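Local coordinates for capsular polysaccharide biosynthesis protein (Burkholderia pseudomallei, PDB 4BQN), which is probably an acetyltransferase of capsular polysaccharide biosynthesis that binds coenzyme A, at residues A[91-96]-A[178-183]; A[20-25]-A[231-236]. The protein carries 1 engineered substitution. All blocks are in the same frame, centred on the assembly; numbering follows the deposited sequence. Where two conformers were deposited one is given.

Interaction 1: A[91-96]-A[178-183]; sequences NALSVQ and IDISVT
Ser94 and Asp179 meet through a reciprocal pair of hydrogen bonds. The backbone N of Ser94 donates to OD2 of Asp179 at 2.9 Å, using the anti lone pair of the carboxylate, while the backbone N of Asp179 donates to OG of Ser94, also at 2.9 Å. Beyond this pair the backbones run parallel: Ser94 O receives a weak bond from Ile180 N, and Gln96 N gives a well-aligned one to Ile180 O at 2.9 Å. This single bridge, centred on Val95 and Ile180, carries the pairing past the end of strand 91-94 on the side away from strand 62-65.

The tight part includes these bonds and extends to Gln96. With CG anti to the backbone N (chi1 177°), its chain stretches along Ser181 and delivers the amide to the start of helix 183-189. OE1 of Gln96 takes the N-H of Val182, the N-cap residue, at 2.8 Å; the N-H...O angle is 171°, although the donor sits 36° out of the carbonyl plane. NE2 of Gln96 donates to OG1 of Thr183 at 2.8 Å, close to the amide plane, and these two bonds fix the flip of the amide. CD1 of Ile180 touches CB of Leu93 at 3.9 Å and CG2 of Val95 at 4.1 Å, in directions roughly at right angles, with Ile210 of helix 204-217 closing over Val95 and Ile180.

The loose side faces solvent: Asp179 is exposed, and CD2 of Leu93 meets its OD2 only at 3.7 Å. OD2 of Asp179 also forms a salt bridge with Lys176, which would probably stabilise the negative charge. A charged clasp at the solvent edge and a buried neutral amide are consistent with fixing how 178-183 lies along 91-96 and holding the residues that start helix 183-189.

Interaction 2: A[20-25]-A[231-236]; sequences AKMLNS and LDPLDV
Leu231 lays its CD1 methyl over the C-terminal part of helix 15-24 and Ser25 just after it, with CB of Ser25 3.6 Å away and the backbone O of Lys21 at 3.7 Å. CG of Lys21 comes to the same methyl at 4.1 Å, the two side chains crossing at about a right angle. CG of Leu231 stands anti to its carbonyl carbon (chi1 -75°), which sends the branch across to the helix.

Met22 comes from the other direction, sliding antiparallel past Leu231. Bent at chi2 and chi3, its chain brings CE to 4.2 Å from CB of Leu231 and 4.4 Å from CD of Pro233. Lys21 and Met22 each have a second conformer, so their side-chain distances describe one of two.

No hydrogen bond crosses between 20-25 and 231-236; the polar order lies within 20-25. OG of Ser25 donates to the backbone O of Met22 at 2.8 Å, in the carbonyl plane and on a lone pair, and that oxygen also accepts from Ser25 N. The same hydroxyl receives the N-H of Asp228, which links the chain before Leu231 to Ser25.

Helix 15-24 belongs to the beta-alpha-beta crossover joining the adjacent parallel strands 6-11 and 33-35, and the type I turn Asp232-Asp235 packs on it through Pro233 and Leu234, both touching Ala18.

In the fold
The two contacts lie 18 Å apart between centres, with nearest atoms about 7 Å apart and no direct touch. Along the chain, interaction 1 is nested inside the loop that interaction 2 closes. Both involve the four-stranded parallel sheet: 91-96 holds edge strand 91-94 and the two residues after it, whereas helix 15-24 packs on strand 6-11, two strands further in. Helix 204-217 is shared, since Ile210 covers Val95 and Ile180 while Met207 and Ala211 touch Met22. Coenzyme A lies about 7 Å from the Gln96 side chain and about 10 Å from that of Pro233. Near the coenzyme A pocket, interaction 1 thus joins a later loop to the edge strand, and interaction 2 joins one to a helix packed on the sheet.

Interaction 1: A[91-96]-A[178-183]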
loop_
_atom_site.group_PDB
_atom_site.type_symbol
_atom_site.label_atom_id
_atom_site.label_comp_id
_atom_site.label_asym_id
_atom_site.label_seq_id
_atom_site.Cartn_x
_atom_site.Cartn_y
_atom_site.Cartn_z
ATOM N N ASN A 91 17.256 -19.214 2.001
ATOM C CA ASN A 91 15.806 -19.289 1.852
ATOM C C ASN A 91 15.263 -17.933 1.397
ATOM O O ASN A 91 15.486 -16.935 2.084
ATOM C CB ASN A 91 15.198 -19.670 3.210
ATOM C CG ASN A 91 13.716 -19.990 3.142
ATOM O OD1 ASN A 91 13.162 -20.267 2.075
ATOM N ND2 ASN A 91 13.066 -19.975 4.303
ATOM N N ALA A 92 14.555 -17.909 0.267
ATOM C CA ALA A 92 13.909 -16.697 -0.234
ATOM C C ALA A 92 12.392 -16.876 -0.108
ATOM O O ALA A 92 11.808 -17.792 -0.694
ATOM C CB ALA A 92 14.312 -16.430 -1.678
ATOM N N LEU A 93 11.763 -16.023 0.696
ATOM C CA LEU A 93 10.318 -16.092 0.928
ATOM C C LEU A 93 9.664 -14.819 0.454
ATOM O O LEU A 93 10.045 -13.704 0.868
ATOM C CB LEU A 93 10.012 -16.304 2.412
ATOM C CG LEU A 93 10.322 -17.685 2.993
ATOM C CD1 LEU A 93 10.178 -17.646 4.507
ATOM C CD2 LEU A 93 9.408 -18.745 2.395
ATOM N N SER A 94 8.701 -14.968 -0.449
ATOM C CA SER A 94 7.962 -13.803 -0.919
ATOM C C SER A 94 6.820 -13.420 0.012
ATOM O O SER A 94 6.114 -14.276 0.582
ATOM C CB SER A 94 7.475 -13.998 -2.349
ATOM O OG SER A 94 6.748 -15.211 -2.458
ATOM N N VAL A 95 6.666 -12.108 0.141
ATOM C CA VAL A 95 5.671 -11.483 0.995
ATOM C C VAL A 95 4.755 -10.626 0.136
ATOM O O VAL A 95 5.225 -9.838 -0.704
ATOM C CB VAL A 95 6.353 -10.576 2.046
ATOM C CG1 VAL A 95 5.314 -9.920 2.951
ATOM C CG2 VAL A 95 7.344 -11.387 2.861
ATOM N N GLN A 96 3.459 -10.770 0.378
ATOM C CA GLN A 96 2.436 -10.020 -0.302
ATOM C C GLN A 96 2.728 -8.514 -0.303
ATOM O O GLN A 96 3.140 -7.953 0.722
ATOM C CB GLN A 96 1.111 -10.269 0.415
ATOM C CG GLN A 96 -0.086 -9.506 -0.129
ATOM C CD GLN A 96 -1.357 -10.024 0.498
ATOM O OE1 GLN A 96 -1.475 -10.065 1.721
ATOM N NE2 GLN A 96 -2.314 -10.456 -0.340
ATOM N N ILE A 178 3.046 -16.348 -4.238
ATOM C CA ILE A 178 3.475 -15.588 -3.065
ATOM C C ILE A 178 3.456 -16.497 -1.829
ATOM O O ILE A 178 2.468 -17.184 -1.574
ATOM C CB ILE A 178 2.612 -14.327 -2.844
ATOM C CG1 ILE A 178 2.795 -13.371 -4.021
ATOM C CG2 ILE A 178 2.976 -13.671 -1.523
ATOM C CD1 ILE A 178 2.017 -12.067 -3.917
ATOM N N ASP A 179 4.560 -16.536 -1.083
ATOM C CA ASP A 179 4.644 -17.404 0.089
ATOM C C ASP A 179 3.778 -16.962 1.268
ATOM O O ASP A 179 3.168 -17.808 1.925
ATOM C CB ASP A 179 6.096 -17.562 0.566
ATOM C CG ASP A 179 6.969 -18.306 -0.431
ATOM O OD1 ASP A 179 6.606 -19.440 -0.806
ATOM O OD2 ASP A 179 8.015 -17.751 -0.833
ATOM N N ILE A 180 3.723 -15.654 1.531
ATOM C CA ILE A 180 3.192 -15.140 2.794
ATOM C C ILE A 180 2.195 -14.029 2.482
ATOM O O ILE A 180 2.575 -13.015 1.900
ATOM C CB ILE A 180 4.333 -14.603 3.685
ATOM C CG1 ILE A 180 5.333 -15.721 4.041
ATOM C CG2 ILE A 180 3.775 -13.986 4.957
ATOM C CD1 ILE A 180 6.739 -15.221 4.323
ATOM N N SER A 181 0.927 -14.229 2.855
ATOM C CA SER A 181 -0.152 -13.272 2.572
ATOM C C SER A 181 -1.142 -13.133 3.725
ATOM O O SER A 181 -1.219 -13.997 4.605
ATOM C CB SER A 181 -0.926 -13.682 1.322
ATOM O OG SER A 181 -0.101 -13.718 0.177
ATOM N N VAL A 182 -1.916 -12.052 3.690
ATOM C CA VAL A 182 -2.918 -11.759 4.716
ATOM C C VAL A 182 -4.267 -11.372 4.102
ATOM O O VAL A 182 -5.047 -10.653 4.716
ATOM C CB VAL A 182 -2.461 -10.649 5.695
ATOM C CG1 VAL A 182 -1.405 -11.174 6.648
ATOM C CG2 VAL A 182 -1.942 -9.419 4.950
ATOM N N THR A 183 -4.568 -11.905 2.923
ATOM C CA THR A 183 -5.789 -11.541 2.195
ATOM C C THR A 183 -7.076 -11.806 2.998
ATOM O O THR A 183 -7.947 -10.927 3.082
ATOM C CB THR A 183 -5.859 -12.262 0.839
ATOM O OG1 THR A 183 -4.644 -12.002 0.119
ATOM C CG2 THR A 183 -7.061 -11.768 0.022
#

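Interaction 2: A[20-25]-A[231-236]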
loop_
_atom_site.group_PDB
_atom_site.type_symbol
_atom_site.label_atom_id
_atom_site.label_comp_id
_atom_site.label_asym_id
_atom_site.label_seq_id
_atom_site.Cartn_x
_atom_site.Cartn_y
_atom_site.Cartn_z
ATOM N N ALA A 20 10.805 -5.143 8.274
ATOM C CA ALA A 20 12.037 -5.412 9.014
ATOM C C ALA A 20 11.996 -4.772 10.410
ATOM O O ALA A 20 12.397 -5.391 11.398
ATOM C CB ALA A 20 13.239 -4.912 8.234
ATOM N N LYS A 21 11.513 -3.530 10.488
ATOM C CA LYS A 21 11.408 -2.831 11.764
ATOM C C LYS A 21 10.479 -3.612 12.706
ATOM O O LYS A 21 10.775 -3.789 13.896
ATOM C CB LYS A 21 10.903 -1.402 11.536
ATOM C CG LYS A 21 10.991 -0.480 12.743
ATOM C CD LYS A 21 12.406 0.031 12.995
ATOM C CE LYS A 21 12.775 1.181 12.071
ATOM N NZ LYS A 21 14.171 1.637 12.324
ATOM N N MET A 22 9.355 -4.080 12.170
ATOM C CA MET A 22 8.400 -4.804 12.991
ATOM C C MET A 22 8.988 -6.129 13.472
ATOM O O MET A 22 8.920 -6.430 14.657
ATOM C CB MET A 22 7.100 -5.017 12.205
ATOM C CG MET A 22 5.943 -5.555 13.031
ATOM S SD MET A 22 5.476 -4.469 14.382
ATOM C CE MET A 22 4.529 -3.212 13.521
ATOM N N LEU A 23 9.575 -6.904 12.560
ATOM C CA LEU A 23 10.201 -8.179 12.941
ATOM C C LEU A 23 11.288 -8.015 13.998
ATOM O O LEU A 23 11.334 -8.779 14.974
ATOM C CB LEU A 23 10.763 -8.902 11.723
ATOM C CG LEU A 23 9.697 -9.521 10.804
ATOM C CD1 LEU A 23 10.334 -9.869 9.464
ATOM C CD2 LEU A 23 9.035 -10.746 11.444
ATOM N N ASN A 24 12.126 -6.991 13.838
ATOM C CA ASN A 24 13.210 -6.739 14.787
ATOM C C ASN A 24 12.695 -6.411 16.184
ATOM O O ASN A 24 13.421 -6.567 17.156
ATOM C CB ASN A 24 14.093 -5.596 14.285
ATOM C CG ASN A 24 15.012 -6.018 13.155
ATOM O OD1 ASN A 24 15.123 -7.201 12.815
ATOM N ND2 ASN A 24 15.700 -5.040 12.573
ATOM N N SER A 25 11.442 -5.966 16.279
ATOM C CA SER A 25 10.835 -5.633 17.573
ATOM C C SER A 25 10.293 -6.844 18.344
ATOM O O SER A 25 9.872 -6.694 19.487
ATOM C CB SER A 25 9.736 -4.569 17.403
ATOM O OG SER A 25 8.487 -5.140 17.047
ATOM N N LEU A 231 4.985 0.707 17.538
ATOM C CA LEU A 231 5.524 0.907 16.201
ATOM C C LEU A 231 4.396 1.066 15.189
ATOM O O LEU A 231 3.478 0.259 15.152
ATOM C CB LEU A 231 6.396 -0.283 15.806
ATOM C CG LEU A 231 7.780 -0.440 16.421
ATOM C CD1 LEU A 231 8.447 -1.616 15.731
ATOM C CD2 LEU A 231 8.614 0.823 16.268
ATOM N N ASP A 232 4.474 2.103 14.367
ATOM C CA ASP A 232 3.461 2.356 13.335
ATOM C C ASP A 232 4.224 2.985 12.167
ATOM O O ASP A 232 4.157 4.211 11.943
ATOM C CB ASP A 232 2.378 3.277 13.901
ATOM C CG ASP A 232 1.103 3.283 13.086
ATOM O OD1 ASP A 232 0.967 2.519 12.111
ATOM O OD2 ASP A 232 0.209 4.076 13.437
ATOM N N PRO A 233 4.994 2.150 11.436
ATOM C CA PRO A 233 6.045 2.721 10.582
ATOM C C PRO A 233 5.573 3.465 9.341
ATOM O O PRO A 233 6.333 4.266 8.811
ATOM C CB PRO A 233 6.887 1.502 10.160
ATOM C CG PRO A 233 6.496 0.398 11.056
ATOM C CD PRO A 233 5.111 0.682 11.558
ATOM N N LEU A 234 4.339 3.226 8.900
ATOM C CA LEU A 234 3.838 3.836 7.666
ATOM C C LEU A 234 2.699 4.812 7.947
ATOM O O LEU A 234 1.696 4.831 7.237
ATOM C CB LEU A 234 3.421 2.750 6.672
ATOM C CG LEU A 234 4.576 1.844 6.246
ATOM C CD1 LEU A 234 4.043 0.718 5.390
ATOM C CD2 LEU A 234 5.647 2.601 5.481
ATOM N N ASP A 235 2.874 5.633 8.977
ATOM C CA ASP A 235 1.820 6.543 9.429
ATOM C C ASP A 235 1.974 7.987 8.938
ATOM O O ASP A 235 1.254 8.872 9.407
ATOM C CB ASP A 235 1.729 6.532 10.962
ATOM C CG ASP A 235 2.923 7.188 11.625
ATOM O OD1 ASP A 235 4.021 7.206 11.036
ATOM O OD2 ASP A 235 2.764 7.679 12.760
ATOM N N VAL A 236 2.887 8.224 7.994
ATOM C CA VAL A 236 3.150 9.576 7.490
ATOM C C VAL A 236 1.881 10.289 6.985
ATOM O O VAL A 236 1.648 11.473 7.303
ATOM C CB VAL A 236 4.253 9.574 6.383
ATOM C CG1 VAL A 236 3.958 8.612 5.233
ATOM C CG2 VAL A 236 4.490 10.980 5.837
#